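Local coordinates for protein Bd3459 (Bdellovibrio bacteriovorus, PDB 5CEC) that probably cleaves peptidoglycan peptides as a serine-type D-Ala-D-Ala peptidase of the S13 family, and is bound here by the immunity protein Bd3460, at residues A356-V361 against K365-S370; E143-A148 against S172-T177; K319-S322 against D327-D330; D82-D87 against W261-T266. The protein carries 1 engineered substitution. One frame throughout, in Å; residues are numbered along the deposited sequence.

Interaction 1: residues A356-V361 against K365-S370. With SO4 (sulfate ion), chain C.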
loop_
_atom_site.group_PDB
_atom_site.type_symbol
_atom_site.label_atom_id
_atom_site.label_comp_id
_atom_site.label_asym_id
_atom_site.label_seq_id
_atom_site.Cartn_x
_atom_site.Cartn_y
_atom_site.Cartn_z
ATOM N N ALA A 356 -9.532 4.844 1.765
ATOM C CA ALA A 356 -8.530 5.235 2.774
ATOM C C ALA A 356 -7.111 4.861 2.374
ATOM O O ALA A 356 -6.891 3.915 1.596
ATOM C CB ALA A 356 -8.849 4.635 4.125
ATOM N N LYS A 357 -6.167 5.599 2.953
ATOM C CA LYS A 357 -4.749 5.380 2.813
ATOM C C LYS A 357 -4.180 5.140 4.208
ATOM O O LYS A 357 -4.444 5.868 5.134
ATOM C CB LYS A 357 -4.069 6.616 2.195
ATOM C CG LYS A 357 -2.542 6.479 2.018
ATOM C CD LYS A 357 -2.182 5.567 0.847
ATOM C CE LYS A 357 -0.738 5.089 0.929
ATOM N NZ LYS A 357 -0.556 4.020 1.964
ATOM N N THR A 358 -3.362 4.100 4.326
ATOM C CA THR A 358 -2.646 3.714 5.527
ATOM C C THR A 358 -1.263 4.356 5.631
ATOM O O THR A 358 -0.674 4.791 4.636
ATOM C CB THR A 358 -2.476 2.196 5.506
ATOM O OG1 THR A 358 -1.900 1.818 4.265
ATOM C CG2 THR A 358 -3.799 1.459 5.688
ATOM N N GLY A 359 -0.706 4.308 6.835
ATOM C CA GLY A 359 0.697 4.639 7.041
ATOM C C GLY A 359 1.260 3.987 8.271
ATOM O O GLY A 359 0.536 3.741 9.227
ATOM N N SER A 360 2.532 3.615 8.184
ATOM C CA SER A 360 3.263 2.961 9.256
ATOM C C SER A 360 4.725 3.406 9.238
ATOM O O SER A 360 5.405 3.202 8.234
ATOM C CB SER A 360 3.226 1.439 9.046
ATOM O OG SER A 360 1.947 0.964 8.696
ATOM N N VAL A 361 5.199 4.013 10.341
ATOM C CA VAL A 361 6.642 4.303 10.568
ATOM C C VAL A 361 6.920 4.041 12.052
ATOM O O VAL A 361 6.009 3.756 12.835
ATOM C CB VAL A 361 7.047 5.760 10.198
ATOM C CG1 VAL A 361 7.011 6.001 8.701
ATOM C CG2 VAL A 361 6.207 6.793 10.935
ATOM N N LYS A 365 1.276 5.203 13.422
ATOM C CA LYS A 365 0.375 4.403 12.594
ATOM C C LYS A 365 -0.755 5.352 12.230
ATOM O O LYS A 365 -1.308 6.028 13.121
ATOM C CB LYS A 365 -0.161 3.177 13.343
ATOM C CG LYS A 365 -0.808 2.147 12.433
ATOM C CD LYS A 365 0.257 1.255 11.773
ATOM C CE LYS A 365 -0.347 0.247 10.796
ATOM N NZ LYS A 365 -0.782 0.983 9.578
ATOM N N THR A 366 -1.063 5.453 10.939
ATOM C CA THR A 366 -1.985 6.487 10.508
ATOM C C THR A 366 -2.980 5.940 9.483
ATOM O O THR A 366 -2.760 4.929 8.815
ATOM C CB THR A 366 -1.183 7.655 9.919
ATOM O OG1 THR A 366 -0.456 7.208 8.779
ATOM C CG2 THR A 366 -0.245 8.268 10.930
ATOM N N LEU A 367 -4.073 6.681 9.319
ATOM C CA LEU A 367 -5.124 6.386 8.324
ATOM C C LEU A 367 -5.843 7.670 7.998
ATOM O O LEU A 367 -6.165 8.429 8.923
ATOM C CB LEU A 367 -6.122 5.355 8.862
ATOM C CG LEU A 367 -7.024 4.684 7.859
ATOM C CD1 LEU A 367 -6.261 3.698 6.994
ATOM C CD2 LEU A 367 -8.170 4.006 8.546
ATOM N N MET A 368 -6.161 7.894 6.732
ATOM C CA MET A 368 -7.015 9.019 6.373
ATOM C C MET A 368 -7.853 8.633 5.167
ATOM O O MET A 368 -7.444 7.806 4.338
ATOM C CB MET A 368 -6.210 10.288 6.119
ATOM C CG MET A 368 -5.406 10.304 4.839
ATOM S SD MET A 368 -4.313 11.732 4.624
ATOM C CE MET A 368 -5.465 12.918 4.013
ATOM N N GLY A 369 -8.971 9.326 4.987
ATOM C CA GLY A 369 -9.837 9.030 3.854
ATOM C C GLY A 369 -11.233 9.536 4.083
ATOM O O GLY A 369 -11.469 10.548 4.784
ATOM N N SER A 370 -12.165 8.838 3.453
ATOM C CA SER A 370 -13.568 9.126 3.592
ATOM C C SER A 370 -14.332 7.880 3.983
ATOM O O SER A 370 -13.998 6.743 3.591
ATOM C CB SER A 370 -14.131 9.676 2.279
ATOM O OG SER A 370 -14.171 8.675 1.279
HETATM S S SO4 C . 1.771 1.382 4.554
HETATM O O1 SO4 C . 2.031 -0.043 4.193
HETATM O O2 SO4 C . 1.608 1.581 6.002
HETATM O O3 SO4 C . 2.901 2.231 3.935
HETATM O O4 SO4 C . 0.568 1.852 3.848
#

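Interaction 2: residues E143-A148 against S172-T177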
loop_
_atom_site.group_PDB
_atom_site.type_symbol
_atom_site.label_atom_id
_atom_site.label_comp_id
_atom_site.label_asym_id
_atom_site.label_seq_id
_atom_site.Cartn_x
_atom_site.Cartn_y
_atom_site.Cartn_z
ATOM N N GLU A 143 17.829 12.030 -19.933
ATOM C CA GLU A 143 17.784 12.138 -18.489
ATOM C C GLU A 143 16.380 12.143 -17.910
ATOM O O GLU A 143 16.210 12.088 -16.704
ATOM C CB GLU A 143 18.576 13.359 -17.994
ATOM C CG GLU A 143 17.979 14.711 -18.353
ATOM C CD GLU A 143 18.423 15.287 -19.683
ATOM O OE1 GLU A 143 18.660 14.550 -20.678
ATOM O OE2 GLU A 143 18.480 16.523 -19.750
ATOM N N ASN A 144 15.366 12.113 -18.774
ATOM C CA ASN A 144 14.010 12.003 -18.304
ATOM C C ASN A 144 13.451 10.607 -18.440
ATOM O O ASN A 144 12.304 10.391 -18.093
ATOM C CB ASN A 144 13.129 13.020 -19.018
ATOM C CG ASN A 144 13.510 14.429 -18.664
ATOM O OD1 ASN A 144 13.706 14.737 -17.491
ATOM N ND2 ASN A 144 13.582 15.289 -19.667
ATOM N N PHE A 145 14.271 9.674 -18.945
ATOM C CA PHE A 145 13.847 8.281 -19.037
ATOM C C PHE A 145 14.192 7.595 -17.727
ATOM O O PHE A 145 15.334 7.196 -17.496
ATOM C CB PHE A 145 14.494 7.560 -20.215
ATOM C CG PHE A 145 14.096 6.105 -20.313
ATOM C CD1 PHE A 145 12.754 5.741 -20.320
ATOM C CD2 PHE A 145 15.071 5.098 -20.311
ATOM C CE1 PHE A 145 12.392 4.395 -20.389
ATOM C CE2 PHE A 145 14.712 3.764 -20.384
ATOM C CZ PHE A 145 13.379 3.404 -20.407
ATOM N N LEU A 146 13.206 7.539 -16.851
ATOM C CA LEU A 146 13.346 6.891 -15.561
ATOM C C LEU A 146 12.938 5.451 -15.718
ATOM O O LEU A 146 11.859 5.153 -16.226
ATOM C CB LEU A 146 12.526 7.574 -14.495
ATOM C CG LEU A 146 12.703 9.091 -14.403
ATOM C CD1 LEU A 146 11.713 9.679 -13.399
ATOM C CD2 LEU A 146 14.146 9.472 -14.068
ATOM N N LEU A 147 13.839 4.549 -15.373
ATOM C CA LEU A 147 13.616 3.113 -15.488
ATOM C C LEU A 147 14.096 2.458 -14.213
ATOM O O LEU A 147 15.300 2.569 -13.856
ATOM C CB LEU A 147 14.370 2.538 -16.680
ATOM C CG LEU A 147 14.277 1.037 -16.872
ATOM C CD1 LEU A 147 12.864 0.623 -17.261
ATOM C CD2 LEU A 147 15.268 0.590 -17.929
ATOM N N ALA A 148 13.171 1.809 -13.507
ATOM C CA ALA A 148 13.474 1.061 -12.274
ATOM C C ALA A 148 12.746 -0.246 -12.413
ATOM O O ALA A 148 11.524 -0.300 -12.307
ATOM C CB ALA A 148 12.979 1.796 -11.048
ATOM N N SER A 172 24.008 5.933 -15.535
ATOM C CA SER A 172 24.810 4.708 -15.403
ATOM C C SER A 172 23.904 3.551 -15.016
ATOM O O SER A 172 23.981 2.450 -15.568
ATOM C CB SER A 172 25.900 4.895 -14.322
ATOM O OG SER A 172 26.588 3.683 -14.046
ATOM N N ILE A 173 23.013 3.832 -14.078
ATOM C CA ILE A 173 22.115 2.800 -13.558
ATOM C C ILE A 173 21.022 2.455 -14.578
ATOM O O ILE A 173 20.721 1.287 -14.765
ATOM C CB ILE A 173 21.528 3.215 -12.203
ATOM C CG1 ILE A 173 22.676 3.432 -11.215
ATOM C CG2 ILE A 173 20.549 2.160 -11.685
ATOM C CD1 ILE A 173 23.413 2.190 -10.785
ATOM N N VAL A 174 20.474 3.444 -15.285
ATOM C CA VAL A 174 19.484 3.161 -16.342
ATOM C C VAL A 174 20.129 2.327 -17.438
ATOM O O VAL A 174 19.521 1.367 -17.904
ATOM C CB VAL A 174 18.867 4.454 -16.889
ATOM C CG1 VAL A 174 17.984 4.176 -18.084
ATOM C CG2 VAL A 174 18.041 5.114 -15.789
ATOM N N ARG A 175 21.354 2.671 -17.829
ATOM C CA ARG A 175 22.056 1.903 -18.843
ATOM C C ARG A 175 22.227 0.455 -18.406
ATOM O O ARG A 175 21.991 -0.454 -19.200
ATOM C CB ARG A 175 23.400 2.526 -19.216
ATOM C CG ARG A 175 24.210 1.713 -20.217
ATOM C CD ARG A 175 25.431 2.481 -20.681
ATOM N NE ARG A 175 26.274 1.680 -21.564
ATOM C CZ ARG A 175 27.206 0.809 -21.189
ATOM N NH1 ARG A 175 27.492 0.595 -19.907
ATOM N NH2 ARG A 175 27.881 0.150 -22.124
ATOM N N ALA A 176 22.630 0.264 -17.155
ATOM C CA ALA A 176 22.782 -1.062 -16.623
ATOM C C ALA A 176 21.482 -1.851 -16.597
ATOM O O ALA A 176 21.487 -3.029 -16.906
ATOM C CB ALA A 176 23.411 -1.035 -15.242
ATOM N N THR A 177 20.379 -1.206 -16.228
ATOM C CA THR A 177 19.092 -1.871 -16.215
ATOM C C THR A 177 18.620 -2.193 -17.643
ATOM O O THR A 177 18.068 -3.266 -17.889
ATOM C CB THR A 177 18.047 -0.987 -15.498
ATOM O OG1 THR A 177 18.521 -0.693 -14.182
ATOM C CG2 THR A 177 16.677 -1.662 -15.429
#

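Interaction 3: residues K319-S322 against D327-D330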
loop_
_atom_site.group_PDB
_atom_site.type_symbol
_atom_site.label_atom_id
_atom_site.label_comp_id
_atom_site.label_asym_id
_atom_site.label_seq_id
_atom_site.Cartn_x
_atom_site.Cartn_y
_atom_site.Cartn_z
ATOM N N LYS A 319 -12.485 17.787 -4.410
ATOM C CA LYS A 319 -12.994 18.885 -5.241
ATOM C C LYS A 319 -12.360 18.816 -6.626
ATOM O O LYS A 319 -13.068 18.884 -7.641
ATOM C CB LYS A 319 -12.697 20.242 -4.615
ATOM C CG LYS A 319 -13.248 21.411 -5.436
ATOM C CD LYS A 319 -12.950 22.707 -4.729
ATOM C CE LYS A 319 -13.421 23.890 -5.539
ATOM N NZ LYS A 319 -13.080 25.181 -4.879
ATOM N N SER A 320 -11.038 18.631 -6.676
ATOM C CA SER A 320 -10.334 18.582 -7.954
ATOM C C SER A 320 -10.747 17.351 -8.778
ATOM O O SER A 320 -10.939 17.444 -10.002
ATOM C CB SER A 320 -8.824 18.614 -7.729
ATOM O OG SER A 320 -8.418 19.865 -7.150
ATOM N N LEU A 321 -10.892 16.198 -8.127
ATOM C CA LEU A 321 -11.373 15.005 -8.824
ATOM C C LEU A 321 -12.805 15.156 -9.324
ATOM O O LEU A 321 -13.105 14.748 -10.447
ATOM C CB LEU A 321 -11.272 13.781 -7.919
ATOM C CG LEU A 321 -9.838 13.352 -7.595
ATOM C CD1 LEU A 321 -9.876 12.330 -6.465
ATOM C CD2 LEU A 321 -9.122 12.790 -8.826
ATOM N N SER A 322 -13.681 15.717 -8.490
ATOM C CA SER A 322 -15.107 15.855 -8.860
ATOM C C SER A 322 -15.305 16.723 -10.091
ATOM O O SER A 322 -16.217 16.481 -10.882
ATOM C CB SER A 322 -15.907 16.433 -7.696
ATOM O OG SER A 322 -15.841 15.556 -6.591
ATOM N N ASP A 327 -14.098 10.301 -8.244
ATOM C CA ASP A 327 -14.304 10.161 -6.803
ATOM C C ASP A 327 -12.936 9.811 -6.157
ATOM O O ASP A 327 -11.952 9.446 -6.853
ATOM C CB ASP A 327 -15.240 8.949 -6.487
ATOM C CG ASP A 327 -16.659 9.101 -7.026
ATOM O OD1 ASP A 327 -17.136 10.215 -7.224
ATOM O OD2 ASP A 327 -17.313 8.061 -7.210
ATOM N N LEU A 328 -12.858 9.900 -4.831
ATOM C CA LEU A 328 -11.625 9.500 -4.143
ATOM C C LEU A 328 -11.248 8.049 -4.494
ATOM O O LEU A 328 -10.061 7.732 -4.598
ATOM C CB LEU A 328 -11.732 9.706 -2.638
ATOM C CG LEU A 328 -11.706 11.154 -2.127
ATOM C CD1 LEU A 328 -11.975 11.226 -0.653
ATOM C CD2 LEU A 328 -10.381 11.830 -2.464
ATOM N N SER A 329 -12.250 7.188 -4.730
ATOM C CA SER A 329 -11.994 5.782 -5.099
ATOM C C SER A 329 -11.313 5.594 -6.466
ATOM O O SER A 329 -10.891 4.502 -6.777
ATOM C CB SER A 329 -13.290 4.993 -5.089
ATOM O OG SER A 329 -14.176 5.513 -6.066
ATOM N N ASP A 330 -11.232 6.658 -7.269
ATOM C CA ASP A 330 -10.449 6.605 -8.490
ATOM C C ASP A 330 -8.955 6.746 -8.294
ATOM O O ASP A 330 -8.191 6.469 -9.184
ATOM C CB ASP A 330 -10.991 7.590 -9.520
ATOM C CG ASP A 330 -12.404 7.246 -9.935
ATOM O OD1 ASP A 330 -12.617 6.113 -10.391
ATOM O OD2 ASP A 330 -13.298 8.088 -9.797
#

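Interaction 4: residues D82-D87 against W261-T266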
loop_
_atom_site.group_PDB
_atom_site.type_symbol
_atom_site.label_atom_id
_atom_site.label_comp_id
_atom_site.label_asym_id
_atom_site.label_seq_id
_atom_site.Cartn_x
_atom_site.Cartn_y
_atom_site.Cartn_z
ATOM N N ASP A 82 -3.557 18.327 -9.045
ATOM C CA ASP A 82 -3.647 19.786 -9.316
ATOM C C ASP A 82 -2.661 20.228 -10.406
ATOM O O ASP A 82 -3.008 21.040 -11.263
ATOM C CB ASP A 82 -3.417 20.589 -8.027
ATOM C CG ASP A 82 -4.680 20.802 -7.228
ATOM O OD1 ASP A 82 -5.795 20.388 -7.675
ATOM O OD2 ASP A 82 -4.547 21.419 -6.153
ATOM N N ARG A 83 -1.432 19.734 -10.378
ATOM C CA ARG A 83 -0.422 20.196 -11.322
ATOM C C ARG A 83 -0.589 19.571 -12.710
ATOM O O ARG A 83 -0.303 20.225 -13.718
ATOM C CB ARG A 83 0.972 19.858 -10.821
ATOM C CG ARG A 83 1.538 20.855 -9.863
ATOM C CD ARG A 83 2.092 22.072 -10.627
ATOM N NE ARG A 83 3.244 21.700 -11.464
ATOM C CZ ARG A 83 4.490 21.493 -11.034
ATOM N NH1 ARG A 83 4.831 21.713 -9.766
ATOM N NH2 ARG A 83 5.424 21.083 -11.889
ATOM N N LEU A 84 -1.000 18.312 -12.764
ATOM C CA LEU A 84 -1.060 17.561 -14.028
ATOM C C LEU A 84 -2.443 17.258 -14.551
ATOM O O LEU A 84 -2.645 17.193 -15.773
ATOM C CB LEU A 84 -0.289 16.261 -13.884
ATOM C CG LEU A 84 1.179 16.386 -13.459
ATOM C CD1 LEU A 84 1.730 15.001 -13.192
ATOM C CD2 LEU A 84 2.002 17.126 -14.494
ATOM N N GLY A 85 -3.378 17.038 -13.639
ATOM C CA GLY A 85 -4.724 16.589 -13.967
ATOM C C GLY A 85 -4.813 15.065 -13.904
ATOM O O GLY A 85 -3.881 14.360 -14.276
ATOM N N PRO A 86 -5.967 14.543 -13.457
ATOM C CA PRO A 86 -6.102 13.085 -13.317
ATOM C C PRO A 86 -6.057 12.290 -14.611
ATOM O O PRO A 86 -5.820 11.087 -14.555
ATOM C CB PRO A 86 -7.469 12.919 -12.644
ATOM C CG PRO A 86 -8.229 14.143 -13.057
ATOM C CD PRO A 86 -7.214 15.246 -13.131
ATOM N N ASP A 87 -6.283 12.952 -15.741
ATOM C CA ASP A 87 -6.241 12.295 -17.038
ATOM C C ASP A 87 -4.917 12.488 -17.754
ATOM O O ASP A 87 -4.750 12.058 -18.906
ATOM C CB ASP A 87 -7.406 12.788 -17.879
ATOM C CG ASP A 87 -8.752 12.458 -17.247
ATOM O OD1 ASP A 87 -8.987 11.261 -17.006
ATOM O OD2 ASP A 87 -9.573 13.381 -17.008
ATOM N N TRP A 261 9.524 14.539 -6.761
ATOM C CA TRP A 261 10.689 15.124 -7.406
ATOM C C TRP A 261 10.359 15.703 -8.773
ATOM O O TRP A 261 10.809 16.801 -9.120
ATOM C CB TRP A 261 11.810 14.100 -7.536
ATOM C CG TRP A 261 12.330 13.603 -6.233
ATOM C CD1 TRP A 261 12.430 14.283 -5.049
ATOM C CD2 TRP A 261 12.832 12.287 -5.975
ATOM N NE1 TRP A 261 12.990 13.476 -4.082
ATOM C CE2 TRP A 261 13.208 12.236 -4.620
ATOM C CE3 TRP A 261 12.987 11.134 -6.754
ATOM C CZ2 TRP A 261 13.747 11.089 -4.046
ATOM C CZ3 TRP A 261 13.497 9.981 -6.151
ATOM C CH2 TRP A 261 13.878 9.982 -4.823
ATOM N N ASN A 262 9.540 14.995 -9.541
ATOM C CA ASN A 262 9.108 15.501 -10.846
ATOM C C ASN A 262 8.470 16.883 -10.761
ATOM O O ASN A 262 8.652 17.673 -11.662
ATOM C CB ASN A 262 8.064 14.580 -11.499
ATOM C CG ASN A 262 8.635 13.298 -12.076
ATOM O OD1 ASN A 262 9.852 13.060 -12.080
ATOM N ND2 ASN A 262 7.737 12.482 -12.592
ATOM N N LEU A 263 7.667 17.107 -9.735
ATOM C CA LEU A 263 6.938 18.347 -9.572
ATOM C C LEU A 263 7.787 19.470 -8.943
ATOM O O LEU A 263 7.303 20.595 -8.795
ATOM C CB LEU A 263 5.659 18.096 -8.784
ATOM C CG LEU A 263 4.674 17.117 -9.431
ATOM C CD1 LEU A 263 3.533 16.735 -8.499
ATOM C CD2 LEU A 263 4.079 17.730 -10.688
ATOM N N GLY A 264 9.058 19.175 -8.637
ATOM C CA GLY A 264 10.027 20.188 -8.177
ATOM C C GLY A 264 10.587 19.989 -6.780
ATOM O O GLY A 264 11.352 20.824 -6.278
ATOM N N GLY A 265 10.211 18.891 -6.127
ATOM C CA GLY A 265 10.746 18.580 -4.817
ATOM C C GLY A 265 10.255 19.529 -3.731
ATOM O O GLY A 265 9.216 20.214 -3.863
ATOM N N THR A 266 11.013 19.579 -2.644
ATOM C CA THR A 266 10.558 20.260 -1.434
ATOM C C THR A 266 10.355 21.752 -1.617
ATOM O O THR A 266 9.365 22.294 -1.125
ATOM C CB THR A 266 11.518 19.967 -0.279
ATOM O OG1 THR A 266 11.526 18.543 -0.055
ATOM C CG2 THR A 266 11.101 20.699 1.022
HETATM O O HOH W 1 8.300 20.488 -12.104
#

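Interaction 1: residues A356-V361 against K365-S370
Gly-359 O is gripped by two donors of the facing strand. Thr-366 N lies 2.9 Å from Gly-359 O, and the ammonium NZ of Lys-365 reaches Gly-359 O at 3.1 Å. They come from opposite faces of the carbonyl plane. The Lys-365 chain bends at chi2 (81°) and chi4 (73°), which curls NZ back over the neighbouring strand. There Lys-365 NZ also donates to Ser-360 OG at 2.9 Å. Ser-360 OG in turn donates to sulfate O2 at 2.8 Å. Thr-358 OG1 holds sulfate O4, and Ser-70 and Ser-251 bind the same ion. Lys-357 NZ turns away from strand 365-370 and donates to Thr-358 O at 2.8 Å. Lys-357, Thr-358 and Gly-359 fit the KTG motif of penicillin-binding proteins, so the sulfate probably marks the active-site anion pocket. On the face of Thr-358, Leu-367 CD1 packs 3.6 Å from Thr-358 CG2 and 4.0 Å from Ala-356 CB. The two strands form an antiparallel hairpin. Strand 376-385 pairs with the far edge of 365-370. Helix 394-411 covers the face of Lys-365 and Leu-367, and helix 72-84 covers that of Lys-357 and Met-368.

Interaction 2: residues E143-A148 against S172-T177
The ring of Phe-145 meets helix 172-177 through Phe-145 CD2, which lies 3.8 Å from Val-174 CG1. Val-174 CG1 comes in obliquely and is also 4.0 Å from Phe-145 CE2. The ring of Phe-116 makes a T-shaped stack with the same phenyl group, and Leu-178, on the next turn of the helix, touches it as well. With CG anti to the backbone N (chi1 179°), the Phe-145 ring swings toward the helix although its CB does not point there. The other methyl of Val-174, CG2, rests 3.8 Å from Phe-145 O, so this valine packs on backbone as well as ring. Leu-147 makes the second apolar patch. Leu-147 CD2 lies 3.6 Å from Thr-177 CG2, and the two side chains cross at a slant. Leu-147 CB sits 4.2 Å from Val-174 CG1 and joins the two patches. No hydrogen bond links the segments. The contact is van der Waals in kind, mostly between apolar groups, and Phe-145, Leu-147 and Val-174 are buried. Leu-146, between the two loop residues, points the other way and packs on Tyr-254 and Asn-258 of helix 253-262. The loop is therefore sandwiched between two helices. Val-174 also touches Phe-141 of strand 135-141, which leads into the loop. Val-174, Thr-177 and Leu-178 lie on the side of helix 167-182 that faces the loop. That helix lies on the connection between the adjacent parallel strands 135-141 and 212-218, a beta-alpha-beta crossover with a second helix, 188-200, in the same link.

Interaction 3: residues K319-S322 against D327-D330
Between Leu-321 and Asp-327, the closest backbone pair at 6.0 Å between CA atoms, the chain has left the end of helix 307-322 and doubled back; Asp-327 is extended and residues 328-330 take helical backbone angles. The side chain of Leu-321 carries the contact. Its CG stands anti to the carbonyl carbon (chi1 -68°), and the CD1 branch points at the returning chain. Leu-321 CD1 lies 3.6 Å from Asp-327 O, a van der Waals touch on a carbonyl group. Leu-321 CD1 is also 4.1 Å from Leu-328 CD2. Leu-328 CB points away from the helix, but the end of its side chain comes back toward Leu-321. Asp-327 CB also points away from the helix, and the residue is exposed. No hydrogen bond joins the two segments. Residues 327-330 form a type I beta turn, closed by Asp-330 N donating to Asp-327 O at 2.9 Å. In the other direction, Asp-327 N donates to Asp-330 OD2 at 2.8 Å and almost straight (172°). It meets the anti side of that carboxylate, close to its plane. The second oxygen, Asp-330 OD1, accepts from Gln-424, so both ends of the group are held. Tyr-326 and Val-331 also pack on Leu-321, and Leu-328 rests on Leu-317 and Asp-318 of helix 307-322. The turn thus folds back on that helix just before the chain enters the short edge strand 333-334.

Interaction 4: residues D82-D87 against W261-T266
Arg-83 NH1 donates to Leu-263 O at 2.9 Å, with an N-H...O angle of 159°. The donor lies in the carbonyl plane, on a lone pair, and the oxygen is close to the guanidinium plane. Leu-263 CD2 covers one face of that group, 3.7 Å above its centre. The Arg-83 chain bends at chi2 and chi3 and wraps this methyl, and Arg-83 CB lies 3.8 Å from Leu-263 CD2. Leu-84 CG adds a looser contact to Leu-263 CD2 at 4.2 Å. A water at the guanidinium edge accepts from Arg-83 NH2 and donates to Asn-262 O, both at 2.9 Å. The arginine thus reaches two carbonyls at the end of helix 253-262, Leu-263 O directly and Asn-262 O through the water. This end is a Schellman motif: Gly-264 has positive phi (118°), and of the two bonds back into the last turn one runs from Gly-264 N to Trp-261 O at 3.0 Å. The positive group probably suits the partial negative charge there. Further out, Leu-263 packs on Trp-79 and Ala-80 of helix 72-84. Asp-82 forms a salt bridge with Lys-276 and a hydrogen bond with Tyr-272, both on helix 265-277. Asn-262 OD1 is hydrogen-bonded to Arg-112 NE.

In the fold
Interaction 4 has the largest sequence separation of the four, 174 residues, and interaction 2 is nested inside the loop it closes. Interactions 3 and 1 follow in series. The contacts form a chain in space. Interactions 2 and 4 have centres about 21 Å apart and touch where Leu-146 meets Asn-262. Interactions 4 and 3 have centres about 16 Å apart, linked by a probable Asp-82 to Ser-320 hydrogen bond. Interactions 3 and 1 have centres about 18 Å apart and touch through Leu-328 and Ser-370. Interactions 1 and 2 lie on opposite sides of the chain's centre, their own centres about 32 Å apart. The helical middle thus connects the probable active-site sheet with the mixed-sheet region.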